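Local coordinates for protein intracellular serine protease (Bacillus licheniformis, PDB 4ZOQ) that is probably a subtilisin-like serine endopeptidase that processes lanthipeptide precursors, cleaving peptide bonds through a charge-relay system, at residues 167-175 / 191-202; 217-226 / 322-331. One frame throughout, in Å; residues are numbered along the deposited sequence.

Contact 1: residues 167-175 / 191-202; sequences VLVFSSAGN and HLPSALKHVVSV
Phe170 and Val200 sit abreast on one face of the sheet, pointing the same way. With its CG anti to the carbonyl carbon (chi1 -63°), Phe170 brings ring atom CD1 to 3.6 Å from Val200 CB, while Val202 CG2 approaches the ring edge more distantly. The large flat ring and the branched valines suit this face because helix 275-297 covers it through Val282. The backbones beneath pair in parallel: Val200 N donates to Val169 O over 2.8 Å, almost straight at 172°, and Ser171 N, Val202 N and Ala173 N continue the ladder. These are neighbouring strands in the central parallel sheet of the subtilisin fold, and Ser172, ending strand 168-172, lies about 5 Å from the predicted nucleophile Ser276 between side chains. On the face of Ser171 and Ser201, where turn 193-196 comes close, small serines fit: Ser171 CB meets Val199 CG1 at 3.6 Å, and Ser171 OG lies 3.4 Å from Pro193 CG while bonding to Ile136 O. Ala173 CB touches Ser201 OG, hydrogen-bonded to Glu220. His191 presents its ring edge to Ser172 O, 3.3 Å from CE1, its rotation fixed by ND1 donating in the ring plane to Ser194 OG at 2.7 Å.

Contact 2: residues 217-226 / 322-331; sequences QGREIEFTAP and KDVIYGYGEV
Gln217 lies alongside Ile325, its OE1 3.4 Å from Ile325 CG1 and its CB against Val324 O. The loop before helix 333-338 here borders strand 221-226, outermost in the central subtilase sheet. An alanine in place of Gln217 would probably leave the Ile325 side chain without its amide neighbour and freer to turn. Gly218, whose backbone angles exclude a side chain, donates through N to Val324 O, on a lone pair, at 2.8 Å. Arg219 O (weakly) and Ile221 O, at 3.0 Å, accept from Lys322 NZ, which suits a long chain whose last torsion (chi4 -57°) turns the ammonium group to them. Glu222 O accepts from Tyr328 N. Beside this bond Gly327, at positive phi in a type II' turn, lies so close to Ile221 and Glu222 that a CB would clash. Glu222 OE1 meets the Tyr328 ring edge in plane, 3.6 Å from CE2, while its hydrogen bond goes to His307. Phe223 sets its ring oblique to that of Tyr328 and brings CD1 to 3.6 Å from Val331 CG2. Thr224 pairs through N with Gly329 O and through O with Val331 N, its buried OG1 finding no partner. Pro226 CD rests 3.6 Å from Glu330 OE2.

How the contacts relate
Both contacts reach the central sheet, through strands 200-205 and 221-226, which are neighbours in it: Glu222 N bonds to Ser201 O at 2.9 Å. Contact 1 lies deeper, almost wholly buried, and relies on a parallel ladder with valines and one phenylalanine on a face covered by helix 275-297. Contact 2 is only partly buried. There an irregular loop borders the last strand of the sheet, so scattered backbone bonds, one beta bridge and a lysine donating to carbonyls take the place of the ladder, with glycines where the chains come close. Between them Glu220 reaches back to the serines of contact 1, its OE2 2.7 Å from Ser194 OG, and Ile221 CD1 packs on Ala173 CB.

Contact 1: residues 167-175 / 191-202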
# COMPACT_ATOMS: atom_id res chain seq x y z
N VAL B 167 -13.85 2.22 -3.47
CA VAL B 167 -12.68 1.44 -3.07
C VAL B 167 -11.69 2.27 -2.25
O VAL B 167 -11.22 3.31 -2.71
CB VAL B 167 -11.94 0.88 -4.29
CG1 VAL B 167 -10.80 0.04 -3.83
CG2 VAL B 167 -12.89 0.09 -5.16
N LEU B 168 -11.38 1.80 -1.05
CA LEU B 168 -10.41 2.46 -0.18
C LEU B 168 -9.00 2.22 -0.66
O LEU B 168 -8.67 1.12 -1.12
CB LEU B 168 -10.56 1.96 1.24
CG LEU B 168 -11.89 2.43 1.81
CD1 LEU B 168 -12.29 1.55 2.96
CD2 LEU B 168 -11.76 3.87 2.25
N VAL B 169 -8.18 3.27 -0.61
CA VAL B 169 -6.77 3.18 -0.98
C VAL B 169 -5.91 3.68 0.17
O VAL B 169 -5.98 4.84 0.55
CB VAL B 169 -6.47 4.00 -2.26
CG1 VAL B 169 -5.00 3.87 -2.65
CG2 VAL B 169 -7.39 3.56 -3.41
N PHE B 170 -5.07 2.81 0.69
CA PHE B 170 -4.20 3.14 1.80
C PHE B 170 -2.78 3.17 1.29
O PHE B 170 -2.40 2.33 0.48
CB PHE B 170 -4.37 2.12 2.92
CG PHE B 170 -5.74 2.10 3.50
CD1 PHE B 170 -6.12 3.02 4.47
CD2 PHE B 170 -6.69 1.21 3.03
CE1 PHE B 170 -7.39 3.03 4.98
CE2 PHE B 170 -7.97 1.20 3.53
CZ PHE B 170 -8.32 2.12 4.51
N SER B 171 -2.00 4.15 1.74
CA SER B 171 -0.64 4.32 1.26
C SER B 171 0.34 4.64 2.39
O SER B 171 -0.01 5.34 3.32
CB SER B 171 -0.60 5.44 0.22
OG SER B 171 0.53 5.31 -0.60
N SER B 172 1.57 4.17 2.27
CA SER B 172 2.59 4.50 3.27
C SER B 172 3.05 5.94 3.12
O SER B 172 3.19 6.45 2.00
CB SER B 172 3.76 3.53 3.18
OG SER B 172 4.23 3.46 1.85
N ALA B 173 3.23 6.62 4.25
CA ALA B 173 3.55 8.04 4.23
C ALA B 173 5.01 8.29 3.86
O ALA B 173 5.38 9.37 3.46
CB ALA B 173 3.23 8.67 5.56
N GLY B 174 5.85 7.28 4.01
CA GLY B 174 7.24 7.44 3.66
C GLY B 174 8.15 7.52 4.86
O GLY B 174 7.72 7.93 5.95
N ASN B 175 9.41 7.15 4.65
CA ASN B 175 10.37 6.96 5.74
C ASN B 175 11.52 7.97 5.78
O ASN B 175 12.62 7.64 6.25
CB ASN B 175 10.97 5.54 5.70
CG ASN B 175 9.92 4.44 5.89
OD1 ASN B 175 8.73 4.71 6.02
ND2 ASN B 175 10.39 3.20 6.02
N HIS B 191 5.05 13.52 -2.10
CA HIS B 191 5.20 12.06 -2.01
C HIS B 191 3.93 11.45 -2.59
O HIS B 191 2.84 11.69 -2.06
CB HIS B 191 5.44 11.61 -0.55
CG HIS B 191 5.76 10.15 -0.39
ND1 HIS B 191 4.90 9.27 0.23
CD2 HIS B 191 6.86 9.43 -0.74
CE1 HIS B 191 5.45 8.07 0.25
NE2 HIS B 191 6.63 8.14 -0.34
N LEU B 192 4.06 10.65 -3.65
CA LEU B 192 2.91 10.11 -4.38
C LEU B 192 2.92 8.58 -4.32
O LEU B 192 3.98 7.97 -4.50
CB LEU B 192 2.97 10.58 -5.82
CG LEU B 192 2.92 12.09 -6.04
CD1 LEU B 192 3.25 12.39 -7.45
CD2 LEU B 192 1.52 12.57 -5.77
N PRO B 193 1.75 7.94 -4.11
CA PRO B 193 0.40 8.52 -4.13
C PRO B 193 -0.13 9.04 -2.81
O PRO B 193 -1.29 9.47 -2.75
CB PRO B 193 -0.46 7.33 -4.57
CG PRO B 193 0.23 6.12 -3.92
CD PRO B 193 1.72 6.47 -3.95
N SER B 194 0.68 9.01 -1.76
CA SER B 194 0.21 9.32 -0.40
C SER B 194 -0.35 10.74 -0.27
O SER B 194 -1.23 10.98 0.56
CB SER B 194 1.33 9.09 0.62
OG SER B 194 2.32 10.10 0.53
N ALA B 195 0.15 11.67 -1.08
CA ALA B 195 -0.31 13.05 -1.00
C ALA B 195 -1.67 13.29 -1.68
O ALA B 195 -2.29 14.31 -1.45
CB ALA B 195 0.71 13.97 -1.59
N LEU B 196 -2.09 12.35 -2.52
CA LEU B 196 -3.30 12.51 -3.34
C LEU B 196 -4.60 12.54 -2.57
O LEU B 196 -4.75 11.84 -1.57
CB LEU B 196 -3.39 11.39 -4.38
CG LEU B 196 -2.29 11.19 -5.41
CD1 LEU B 196 -2.53 9.86 -6.13
CD2 LEU B 196 -2.26 12.35 -6.40
N LYS B 197 -5.57 13.27 -3.08
CA LYS B 197 -6.90 13.20 -2.54
C LYS B 197 -7.48 11.79 -2.79
O LYS B 197 -7.14 11.13 -3.79
CB LYS B 197 -7.77 14.29 -3.17
CG LYS B 197 -9.04 14.58 -2.43
CD LYS B 197 -9.87 15.62 -3.20
CE LYS B 197 -10.96 16.22 -2.33
NZ LYS B 197 -11.99 15.21 -2.03
N HIS B 198 -8.29 11.32 -1.84
CA HIS B 198 -8.88 9.97 -1.82
C HIS B 198 -7.83 8.85 -1.56
O HIS B 198 -8.14 7.67 -1.62
CB HIS B 198 -9.64 9.70 -3.11
CG HIS B 198 -10.64 10.76 -3.45
ND1 HIS B 198 -11.74 11.03 -2.66
CD2 HIS B 198 -10.72 11.60 -4.51
CE1 HIS B 198 -12.44 12.01 -3.21
NE2 HIS B 198 -11.85 12.37 -4.33
N VAL B 199 -6.59 9.23 -1.29
CA VAL B 199 -5.62 8.26 -0.82
C VAL B 199 -5.36 8.51 0.69
O VAL B 199 -5.11 9.64 1.11
CB VAL B 199 -4.31 8.34 -1.61
CG1 VAL B 199 -3.27 7.47 -0.97
CG2 VAL B 199 -4.54 7.99 -3.10
N VAL B 200 -5.47 7.46 1.50
CA VAL B 200 -5.27 7.55 2.94
C VAL B 200 -3.79 7.37 3.30
O VAL B 200 -3.25 6.25 3.24
CB VAL B 200 -6.11 6.49 3.67
CG1 VAL B 200 -5.93 6.60 5.18
CG2 VAL B 200 -7.59 6.61 3.27
N SER B 201 -3.13 8.45 3.70
CA SER B 201 -1.70 8.38 4.00
C SER B 201 -1.45 7.87 5.45
O SER B 201 -1.98 8.43 6.40
CB SER B 201 -1.07 9.74 3.79
OG SER B 201 0.32 9.68 3.99
N VAL B 202 -0.64 6.82 5.60
CA VAL B 202 -0.45 6.16 6.90
C VAL B 202 1.02 6.22 7.39
O VAL B 202 1.93 5.75 6.69
CB VAL B 202 -0.91 4.67 6.85
CG1 VAL B 202 -0.75 3.98 8.20
CG2 VAL B 202 -2.36 4.55 6.36
O HOH W 1 -9.56 5.83 0.11

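Contact 2: residues 217-226 / 322-331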
# COMPACT_ATOMS: atom_id res chain seq x y z
N GLN B 217 5.76 13.21 8.23
CA GLN B 217 4.72 13.94 8.92
C GLN B 217 4.15 14.96 7.97
O GLN B 217 4.80 15.33 7.01
CB GLN B 217 5.29 14.62 10.18
CG GLN B 217 5.97 13.62 11.11
CD GLN B 217 6.53 14.23 12.40
OE1 GLN B 217 6.35 15.41 12.68
NE2 GLN B 217 7.18 13.40 13.21
N GLY B 218 2.96 15.48 8.28
CA GLY B 218 2.33 16.49 7.45
C GLY B 218 0.82 16.44 7.55
O GLY B 218 0.27 15.52 8.15
N ARG B 219 0.15 17.43 6.96
CA ARG B 219 -1.29 17.51 7.02
C ARG B 219 -1.96 16.34 6.32
O ARG B 219 -3.12 16.05 6.59
CB ARG B 219 -1.77 18.84 6.41
CG ARG B 219 -1.22 20.05 7.14
CD ARG B 219 -1.78 21.37 6.62
NE ARG B 219 -0.78 22.41 6.82
CZ ARG B 219 0.14 22.75 5.94
NH1 ARG B 219 0.15 22.21 4.73
NH2 ARG B 219 1.02 23.69 6.24
N GLU B 220 -1.23 15.69 5.40
CA GLU B 220 -1.75 14.54 4.65
C GLU B 220 -1.87 13.28 5.49
O GLU B 220 -2.67 12.42 5.14
CB GLU B 220 -0.87 14.24 3.42
CG GLU B 220 0.44 13.55 3.75
CD GLU B 220 1.21 13.11 2.50
OE1 GLU B 220 1.50 13.98 1.64
OE2 GLU B 220 1.51 11.89 2.38
N ILE B 221 -1.09 13.16 6.57
CA ILE B 221 -1.15 11.97 7.42
C ILE B 221 -2.56 11.83 7.99
O ILE B 221 -3.07 12.79 8.58
CB ILE B 221 -0.20 12.03 8.60
CG1 ILE B 221 1.22 12.40 8.19
CG2 ILE B 221 -0.28 10.71 9.39
CD1 ILE B 221 1.93 11.39 7.38
N GLU B 222 -3.19 10.67 7.81
CA GLU B 222 -4.53 10.47 8.33
C GLU B 222 -4.58 9.53 9.49
O GLU B 222 -5.41 9.68 10.40
CB GLU B 222 -5.49 9.94 7.26
CG GLU B 222 -5.88 10.99 6.28
CD GLU B 222 -7.14 10.64 5.56
OE1 GLU B 222 -8.13 10.35 6.26
OE2 GLU B 222 -7.12 10.62 4.31
N PHE B 223 -3.72 8.52 9.43
CA PHE B 223 -3.66 7.53 10.47
C PHE B 223 -2.23 7.09 10.70
O PHE B 223 -1.33 7.34 9.92
CB PHE B 223 -4.47 6.29 10.15
CG PHE B 223 -5.92 6.53 9.98
CD1 PHE B 223 -6.74 6.75 11.08
CD2 PHE B 223 -6.50 6.47 8.71
CE1 PHE B 223 -8.08 6.95 10.92
CE2 PHE B 223 -7.84 6.65 8.54
CZ PHE B 223 -8.65 6.90 9.64
N THR B 224 -2.09 6.36 11.79
CA THR B 224 -0.85 5.78 12.19
C THR B 224 -1.08 4.30 12.54
O THR B 224 -2.22 3.88 12.83
CB THR B 224 -0.31 6.66 13.35
OG1 THR B 224 0.76 7.49 12.88
CG2 THR B 224 0.09 5.90 14.50
N ALA B 225 -0.03 3.49 12.44
CA ALA B 225 -0.12 2.10 12.91
C ALA B 225 1.26 1.65 13.40
O ALA B 225 2.28 2.24 13.03
CB ALA B 225 -0.65 1.18 11.81
N PRO B 226 1.29 0.64 14.29
CA PRO B 226 2.60 0.24 14.84
C PRO B 226 3.54 -0.44 13.83
O PRO B 226 3.44 -1.63 13.55
CB PRO B 226 2.21 -0.72 15.98
CG PRO B 226 0.82 -1.17 15.69
CD PRO B 226 0.16 -0.01 15.00
N LYS B 322 -6.80 16.11 15.00
CA LYS B 322 -6.07 15.66 13.86
C LYS B 322 -4.80 16.50 13.76
O LYS B 322 -4.86 17.71 13.60
CB LYS B 322 -6.90 15.77 12.59
CG LYS B 322 -6.23 15.18 11.38
CD LYS B 322 -7.08 15.35 10.13
CE LYS B 322 -6.47 14.61 8.95
NZ LYS B 322 -5.07 15.05 8.67
N ASP B 323 -3.67 15.87 14.05
CA ASP B 323 -2.40 16.56 13.99
C ASP B 323 -1.51 16.10 12.85
O ASP B 323 -1.77 15.11 12.17
CB ASP B 323 -1.64 16.46 15.31
CG ASP B 323 -1.47 15.05 15.77
OD1 ASP B 323 -2.46 14.42 16.16
OD2 ASP B 323 -0.33 14.55 15.63
N VAL B 324 -0.46 16.87 12.65
CA VAL B 324 0.53 16.68 11.60
C VAL B 324 1.42 15.43 11.83
O VAL B 324 2.01 14.90 10.89
CB VAL B 324 1.38 17.99 11.49
CG1 VAL B 324 2.79 17.76 11.04
CG2 VAL B 324 0.67 19.03 10.63
N ILE B 325 1.45 14.90 13.05
CA ILE B 325 2.28 13.73 13.34
C ILE B 325 1.53 12.38 13.19
O ILE B 325 1.98 11.49 12.48
CB ILE B 325 2.86 13.84 14.76
CG1 ILE B 325 3.73 15.10 14.87
CG2 ILE B 325 3.66 12.60 15.12
CD1 ILE B 325 4.20 15.39 16.32
N TYR B 326 0.37 12.29 13.80
CA TYR B 326 -0.41 11.07 13.88
C TYR B 326 -1.67 11.08 13.03
O TYR B 326 -2.37 10.09 13.00
CB TYR B 326 -0.86 10.80 15.33
CG TYR B 326 0.27 10.70 16.28
CD1 TYR B 326 0.94 9.49 16.48
CD2 TYR B 326 0.71 11.82 16.99
CE1 TYR B 326 1.98 9.41 17.35
CE2 TYR B 326 1.74 11.75 17.86
CZ TYR B 326 2.38 10.55 18.04
OH TYR B 326 3.43 10.49 18.90
N GLY B 327 -2.00 12.20 12.39
CA GLY B 327 -3.30 12.29 11.73
C GLY B 327 -4.43 12.15 12.75
O GLY B 327 -4.33 12.66 13.87
N TYR B 328 -5.48 11.41 12.42
CA TYR B 328 -6.56 11.16 13.37
C TYR B 328 -6.09 10.27 14.51
O TYR B 328 -6.80 10.12 15.49
CB TYR B 328 -7.76 10.50 12.70
CG TYR B 328 -8.46 11.36 11.69
CD1 TYR B 328 -9.18 12.49 12.10
CD2 TYR B 328 -8.39 11.08 10.33
CE1 TYR B 328 -9.82 13.30 11.19
CE2 TYR B 328 -9.03 11.90 9.40
CZ TYR B 328 -9.74 13.01 9.84
OH TYR B 328 -10.38 13.83 8.93
N GLY B 329 -4.93 9.64 14.35
CA GLY B 329 -4.37 8.82 15.42
C GLY B 329 -4.06 7.38 15.04
O GLY B 329 -4.09 6.99 13.85
N GLU B 330 -3.79 6.57 16.05
CA GLU B 330 -3.44 5.18 15.83
C GLU B 330 -4.65 4.28 15.66
O GLU B 330 -5.55 4.27 16.52
CB GLU B 330 -2.60 4.65 16.97
CG GLU B 330 -2.12 3.22 16.77
CD GLU B 330 -1.23 2.81 17.91
OE1 GLU B 330 -0.85 3.71 18.68
OE2 GLU B 330 -0.85 1.62 18.03
N VAL B 331 -4.69 3.61 14.52
CA VAL B 331 -5.71 2.61 14.24
C VAL B 331 -5.58 1.38 15.14
O VAL B 331 -4.50 0.86 15.33
CB VAL B 331 -5.65 2.16 12.75
CG1 VAL B 331 -6.50 0.90 12.51
CG2 VAL B 331 -6.12 3.30 11.86
O HOH W 2 -2.13 15.30 9.43